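Local coordinates for lipoate-protein ligase, putative (Streptococcus pneumoniae, PDB 1VQZ) that is a putative lipoate-protein ligase that probably pairs a lipoyl ligase A/B-type catalytic domain with the C-terminal domain of the bacterial members, at residues R67-E72 with L167-N172; R57-I62 with G84-H89. All coordinates share one frame; numbering follows the deposited sequence.

Interaction 1 of 2, residues R67-E72 with L167-N172; sequences RDYVRE and LSVLAN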
loop_
_atom_site.group_PDB
_atom_site.type_symbol
_atom_site.label_atom_id
_atom_site.label_comp_id
_atom_site.label_asym_id
_atom_site.label_seq_id
_atom_site.Cartn_x
_atom_site.Cartn_y
_atom_site.Cartn_z
ATOM N N ARG A 67 6.840 8.845 17.355
ATOM C CA ARG A 67 8.117 8.242 17.748
ATOM C C ARG A 67 8.103 7.542 19.100
ATOM O O ARG A 67 8.484 6.393 19.204
ATOM C CB ARG A 67 9.185 9.356 17.848
ATOM C CG ARG A 67 10.601 8.864 18.121
ATOM C CD ARG A 67 11.551 10.035 18.403
ATOM N NE ARG A 67 11.449 10.445 19.800
ATOM C CZ ARG A 67 11.784 11.648 20.256
ATOM N NH1 ARG A 67 12.265 12.569 19.427
ATOM N NH2 ARG A 67 11.656 11.929 21.553
ATOM N N ASP A 68 7.691 8.265 20.130
ATOM C CA ASP A 68 7.739 7.720 21.464
ATOM C C ASP A 68 6.718 6.631 21.685
ATOM O O ASP A 68 6.972 5.721 22.421
ATOM C CB ASP A 68 7.462 8.806 22.486
ATOM C CG ASP A 68 8.601 9.757 22.634
ATOM O OD1 ASP A 68 9.687 9.529 22.023
ATOM O OD2 ASP A 68 8.364 10.720 23.364
ATOM N N TYR A 69 5.544 6.737 21.082
ATOM C CA TYR A 69 4.563 5.656 21.228
ATOM C C TYR A 69 5.048 4.362 20.597
ATOM O O TYR A 69 4.955 3.264 21.194
ATOM C CB TYR A 69 3.239 6.054 20.619
ATOM C CG TYR A 69 2.168 5.028 20.842
ATOM C CD1 TYR A 69 1.433 5.004 22.047
ATOM C CD2 TYR A 69 1.879 4.080 19.865
ATOM C CE1 TYR A 69 0.443 4.061 22.261
ATOM C CE2 TYR A 69 0.891 3.134 20.065
ATOM C CZ TYR A 69 0.165 3.138 21.250
ATOM O OH TYR A 69 -0.795 2.191 21.435
ATOM N N VAL A 70 5.552 4.455 19.375
ATOM C CA VAL A 70 5.943 3.225 18.707
ATOM C C VAL A 70 7.162 2.635 19.389
ATOM O O VAL A 70 7.309 1.427 19.417
ATOM C CB VAL A 70 6.104 3.295 17.147
ATOM C CG1 VAL A 70 4.878 3.899 16.507
ATOM C CG2 VAL A 70 7.384 4.006 16.707
ATOM N N ARG A 71 8.020 3.485 19.940
ATOM C CA ARG A 71 9.196 2.974 20.634
ATOM C C ARG A 71 8.818 2.299 21.945
ATOM O O ARG A 71 9.253 1.206 22.214
ATOM C CB ARG A 71 10.183 4.115 20.918
ATOM C CG ARG A 71 10.943 4.578 19.730
ATOM C CD ARG A 71 12.104 5.531 20.122
ATOM N NE ARG A 71 12.715 6.106 18.926
ATOM C CZ ARG A 71 13.541 7.133 18.930
ATOM N NH1 ARG A 71 13.887 7.728 20.066
ATOM N NH2 ARG A 71 14.042 7.544 17.788
ATOM N N GLU A 72 8.016 2.967 22.758
ATOM C CA GLU A 72 7.594 2.438 24.044
ATOM C C GLU A 72 6.909 1.082 23.871
ATOM O O GLU A 72 7.081 0.177 24.675
ATOM C CB GLU A 72 6.631 3.403 24.718
ATOM C CG GLU A 72 7.307 4.658 25.276
ATOM C CD GLU A 72 6.313 5.802 25.572
ATOM O OE1 GLU A 72 5.078 5.548 25.486
ATOM O OE2 GLU A 72 6.777 6.944 25.871
ATOM N N LEU A 167 -8.165 -2.135 16.787
ATOM C CA LEU A 167 -8.448 -0.957 15.969
ATOM C C LEU A 167 -8.154 0.352 16.725
ATOM O O LEU A 167 -8.345 1.420 16.159
ATOM C CB LEU A 167 -9.917 -0.954 15.507
ATOM C CG LEU A 167 -10.417 -2.185 14.744
ATOM C CD1 LEU A 167 -11.958 -2.088 14.485
ATOM C CD2 LEU A 167 -9.636 -2.408 13.479
ATOM N N SER A 168 -7.718 0.267 17.993
ATOM C CA SER A 168 -7.464 1.460 18.803
ATOM C C SER A 168 -6.028 1.985 18.726
ATOM O O SER A 168 -5.742 3.085 19.204
ATOM C CB SER A 168 -7.824 1.191 20.272
ATOM O OG SER A 168 -6.817 0.409 20.904
ATOM N N VAL A 169 -5.122 1.212 18.136
ATOM C CA VAL A 169 -3.705 1.547 18.203
ATOM C C VAL A 169 -3.318 2.654 17.219
ATOM O O VAL A 169 -2.618 3.587 17.592
ATOM C CB VAL A 169 -2.819 0.274 17.983
ATOM C CG1 VAL A 169 -1.319 0.588 18.082
ATOM C CG2 VAL A 169 -3.201 -0.801 18.940
ATOM N N LEU A 170 -3.786 2.567 15.974
ATOM C CA LEU A 170 -3.350 3.505 14.929
ATOM C C LEU A 170 -3.394 4.968 15.360
ATOM O O LEU A 170 -2.460 5.725 15.094
ATOM C CB LEU A 170 -4.215 3.344 13.646
ATOM C CG LEU A 170 -3.763 4.185 12.431
ATOM C CD1 LEU A 170 -2.374 3.734 11.926
ATOM C CD2 LEU A 170 -4.823 4.085 11.362
ATOM N N ALA A 171 -4.484 5.378 16.023
ATOM C CA ALA A 171 -4.663 6.795 16.347
ATOM C C ALA A 171 -3.620 7.233 17.380
ATOM O O ALA A 171 -3.230 8.397 17.392
ATOM C CB ALA A 171 -6.067 7.070 16.865
ATOM N N ASN A 172 -3.183 6.303 18.240
ATOM C CA ASN A 172 -2.141 6.572 19.235
ATOM C C ASN A 172 -0.742 6.552 18.602
ATOM O O ASN A 172 0.158 7.214 19.103
ATOM C CB ASN A 172 -2.226 5.592 20.423
ATOM C CG ASN A 172 -3.515 5.753 21.242
ATOM O OD1 ASN A 172 -3.991 6.858 21.453
ATOM N ND2 ASN A 172 -4.074 4.642 21.698
#

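Interaction 2 of 2, residues R57-I62 with G84-H89; sequences RHQNTI and GGAVYH. With EDO (1,2-ethanediol), chain D; EDO (1,2-ethanediol), chain S; EDO (1,2-ethanediol), chain J; EDO (1,2-ethanediol), chain L.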
loop_
_atom_site.group_PDB
_atom_site.type_symbol
_atom_site.label_atom_id
_atom_site.label_comp_id
_atom_site.label_asym_id
_atom_site.label_seq_id
_atom_site.Cartn_x
_atom_site.Cartn_y
_atom_site.Cartn_z
ATOM N N ARG A 57 4.202 4.413 0.314
ATOM C CA ARG A 57 5.414 4.657 -0.460
ATOM C C ARG A 57 5.937 6.113 -0.514
ATOM O O ARG A 57 7.174 6.356 -0.628
ATOM C CB ARG A 57 5.130 4.112 -1.884
ATOM C CG ARG A 57 6.206 4.194 -2.826
ATOM C CD ARG A 57 5.757 3.605 -4.147
ATOM N NE ARG A 57 4.645 4.344 -4.676
ATOM C CZ ARG A 57 3.726 3.890 -5.503
ATOM N NH1 ARG A 57 3.722 2.637 -5.943
ATOM N NH2 ARG A 57 2.779 4.717 -5.887
ATOM N N HIS A 58 5.032 7.085 -0.437
ATOM C CA HIS A 58 5.420 8.478 -0.504
ATOM C C HIS A 58 5.170 9.314 0.746
ATOM O O HIS A 58 5.387 10.513 0.713
ATOM C CB HIS A 58 4.782 9.125 -1.721
ATOM C CG HIS A 58 5.155 8.469 -3.012
ATOM N ND1 HIS A 58 6.463 8.188 -3.352
ATOM C CD2 HIS A 58 4.390 7.977 -4.029
ATOM C CE1 HIS A 58 6.494 7.593 -4.537
ATOM N NE2 HIS A 58 5.255 7.441 -4.968
ATOM N N GLN A 59 4.775 8.671 1.855
ATOM C CA GLN A 59 4.508 9.385 3.093
ATOM C C GLN A 59 5.826 9.939 3.683
ATOM O O GLN A 59 6.888 9.338 3.565
ATOM C CB GLN A 59 3.768 8.516 4.150
ATOM C CG GLN A 59 2.290 8.288 3.884
ATOM C CD GLN A 59 1.544 7.669 5.055
ATOM O OE1 GLN A 59 1.541 6.441 5.242
ATOM N NE2 GLN A 59 0.886 8.522 5.849
ATOM N N ASN A 60 5.699 11.093 4.312
ATOM C CA ASN A 60 6.789 11.741 5.014
ATOM C C ASN A 60 6.760 11.211 6.445
ATOM O O ASN A 60 6.156 11.799 7.345
ATOM C CB ASN A 60 6.653 13.267 4.909
ATOM C CG ASN A 60 7.832 14.004 5.534
ATOM O OD1 ASN A 60 8.666 13.394 6.190
ATOM N ND2 ASN A 60 7.874 15.301 5.382
ATOM N N THR A 61 7.390 10.040 6.595
ATOM C CA THR A 61 7.309 9.186 7.769
ATOM C C THR A 61 7.592 9.941 9.060
ATOM O O THR A 61 6.790 9.896 10.005
ATOM C CB THR A 61 8.228 8.006 7.610
ATOM O OG1 THR A 61 8.064 7.462 6.285
ATOM C CG2 THR A 61 7.909 6.950 8.662
ATOM N N ILE A 62 8.637 10.746 9.036
ATOM C CA ILE A 62 9.080 11.468 10.231
ATOM C C ILE A 62 8.009 12.417 10.736
ATOM O O ILE A 62 7.898 12.671 11.939
ATOM C CB ILE A 62 10.395 12.200 9.979
ATOM C CG1 ILE A 62 11.083 12.588 11.296
ATOM C CG2 ILE A 62 10.207 13.498 9.160
ATOM C CD1 ILE A 62 11.465 11.457 12.114
ATOM N N GLY A 84 -0.783 5.495 -0.778
ATOM C CA GLY A 84 -1.772 5.682 0.309
ATOM C C GLY A 84 -1.195 6.035 1.663
ATOM O O GLY A 84 -0.025 6.499 1.780
ATOM N N GLY A 85 -2.011 5.787 2.692
ATOM C CA GLY A 85 -1.715 6.176 4.042
ATOM C C GLY A 85 -1.197 5.074 4.946
ATOM O O GLY A 85 -0.882 3.948 4.518
ATOM N N ALA A 86 -1.215 5.392 6.244
ATOM C CA ALA A 86 -0.687 4.519 7.265
ATOM C C ALA A 86 -1.696 3.471 7.700
ATOM O O ALA A 86 -2.884 3.744 7.850
ATOM C CB ALA A 86 -0.197 5.330 8.476
ATOM N N VAL A 87 -1.194 2.263 7.883
ATOM C CA VAL A 87 -2.017 1.139 8.308
ATOM C C VAL A 87 -1.381 0.412 9.504
ATOM O O VAL A 87 -0.177 0.204 9.513
ATOM C CB VAL A 87 -2.207 0.159 7.138
ATOM C CG1 VAL A 87 -3.153 -0.901 7.503
ATOM C CG2 VAL A 87 -2.720 0.910 5.924
ATOM N N TYR A 88 -2.218 0.028 10.486
ATOM C CA TYR A 88 -1.804 -0.809 11.604
ATOM C C TYR A 88 -1.973 -2.294 11.333
ATOM O O TYR A 88 -3.060 -2.778 10.996
ATOM C CB TYR A 88 -2.539 -0.432 12.904
ATOM C CG TYR A 88 -2.050 -1.222 14.089
ATOM C CD1 TYR A 88 -0.751 -1.033 14.582
ATOM C CD2 TYR A 88 -2.879 -2.150 14.730
ATOM C CE1 TYR A 88 -0.274 -1.768 15.666
ATOM C CE2 TYR A 88 -2.393 -2.928 15.838
ATOM C CZ TYR A 88 -1.105 -2.720 16.289
ATOM O OH TYR A 88 -0.664 -3.414 17.378
ATOM N N HIS A 89 -0.884 -3.006 11.512
ATOM C CA HIS A 89 -0.863 -4.451 11.490
ATOM C C HIS A 89 -0.590 -5.010 12.863
ATOM O O HIS A 89 0.239 -4.479 13.616
ATOM C CB HIS A 89 0.276 -4.927 10.569
ATOM C CG HIS A 89 0.042 -4.687 9.116
ATOM N ND1 HIS A 89 -0.459 -3.502 8.622
ATOM C CD2 HIS A 89 0.361 -5.441 8.029
ATOM C CE1 HIS A 89 -0.507 -3.565 7.299
ATOM N NE2 HIS A 89 0.017 -4.719 6.915
HETATM C C1 EDO D . 8.535 10.498 -0.811
HETATM O O1 EDO D . 8.106 10.397 -2.148
HETATM C C2 EDO D . 9.304 9.269 -0.371
HETATM O O2 EDO D . 10.489 9.179 -1.111
HETATM C C1 EDO S . 10.265 7.477 -4.204
HETATM O O1 EDO S . 9.828 7.990 -5.526
HETATM C C2 EDO S . 9.207 6.902 -3.231
HETATM O O2 EDO S . 9.570 5.822 -2.321
HETATM C C1 EDO J . 11.937 14.069 4.528
HETATM O O1 EDO J . 11.282 14.148 5.802
HETATM C C2 EDO J . 11.432 15.254 3.715
HETATM O O2 EDO J . 11.667 16.449 4.467
HETATM C C1 EDO L . 2.292 -4.140 3.460
HETATM O O1 EDO L . 0.932 -4.062 3.820
HETATM C C2 EDO L . 2.291 -4.678 2.049
HETATM O O2 EDO L . 3.581 -5.120 1.691
HETATM O O HOH W 1 2.155 7.371 0.251
HETATM O O HOH W 2 -2.164 7.927 7.312
#

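Interaction 1 of 2, residues R67-E72 with L167-N172
Y69 and N172 mark the closest backbone approach of the two segments, their CA atoms lying 7.1 Å apart. Segment 67-72 is helical throughout, and R71 N bonds to R67 O; segment 167-172 enters as a loop and is helical by L170, with a weak turn bond from N172 N to V169 O. No hydrogen bond joins the segments, so the evidence for contact is the fit around one ring. The phenol stands away from helix 67-73 because a chi1 of -175° turns CG opposite the backbone N, and it reaches across to the 169-172 turn, crossing V169 at about a right angle. One ring face receives N172 twice. The backbone O of N172 sits over the root of the ring, 3.4 Å from Y69 CG, while N172 CB lies nearer the hydroxyl end, 3.5 Å from Y69 CZ. That methylene makes a CH-pi contact, 3.8 Å from the ring centroid and 23° off its normal; the N172 amide plane is inclined 49° to the ring. V169 approaches differently, at the ring edge and near its plane, its CG1 3.9 Å from Y69 CE2. This is peripheral helix-to-helix packing within the lipoyl ligase A/B-type catalytic domain. Y69 also touches I75 and A173, so its ring bridges helix 67-73, the loop leading to strand 76-79, and helix 169-173, which follows strand 154-162 of the large mixed sheet.

Interaction 2 of 2, residues R57-I62 with G84-H89
Q59 reaches across to the 84-86 backbone, and its CA lies 7.1 Å from that of G85, the nearest such pair. From CB, which points toward the other segment, the chain places CG anti to the carbonyl carbon (chi1 -75°) and then runs extended. CG passes 3.6 Å from G84 O. The amide carbon CD comes next, 3.7 Å from G85 CA. At the tip, OE1 stands 3.1 Å from G85 C and at the same distance from A86 N, but the angle at A86 N is too poor for a hydrogen bond; OE1 instead accepts one from G56 N, in its own part of the chain. NE2 has a weak bond to a water that also accepts from A86 N at 2.9 Å. A second water links the backbones, accepting from H58 N and donating to G84 O at 2.8 Å. G84, at phi 97° and psi -160°, adopts a conformation suited to glycine, because a beta carbon would collide with the carbonyl O of the residue before. Along the 57-62 loop, H58 ND1 donates to a 1,2-ethanediol O1 at 3.0 Å, probably a molecule from the crystallisation liquor. The chemistry implies direct packing of the Q59 side chain, supplemented by one sound water bridge and one with a weak leg, between the loop after strand 52-55 and the glycine-rich approach to strand 87-89.

From the N terminus, the chain leaves strand 52-55 through 57-62, forms helix 67-73 and strand 76-79, and returns at 84-89, where interaction 2 closes a short loop with 21 residues between its segments. Interaction 1 opens within that loop at 67-72 and closes only at 167-172, after 94 intervening residues rich in strand, so the two loops cross. They also meet in space, with centres about 13 Å apart: V169 CG1 packs 3.5 Å from Y88 CE1, and L170 CD2 lies 4.0 Å from A86 O. Together they tie the small three-stranded sheet and helix 67-73 to helix 169-173, all within the lipoyl ligase A/B-type catalytic domain.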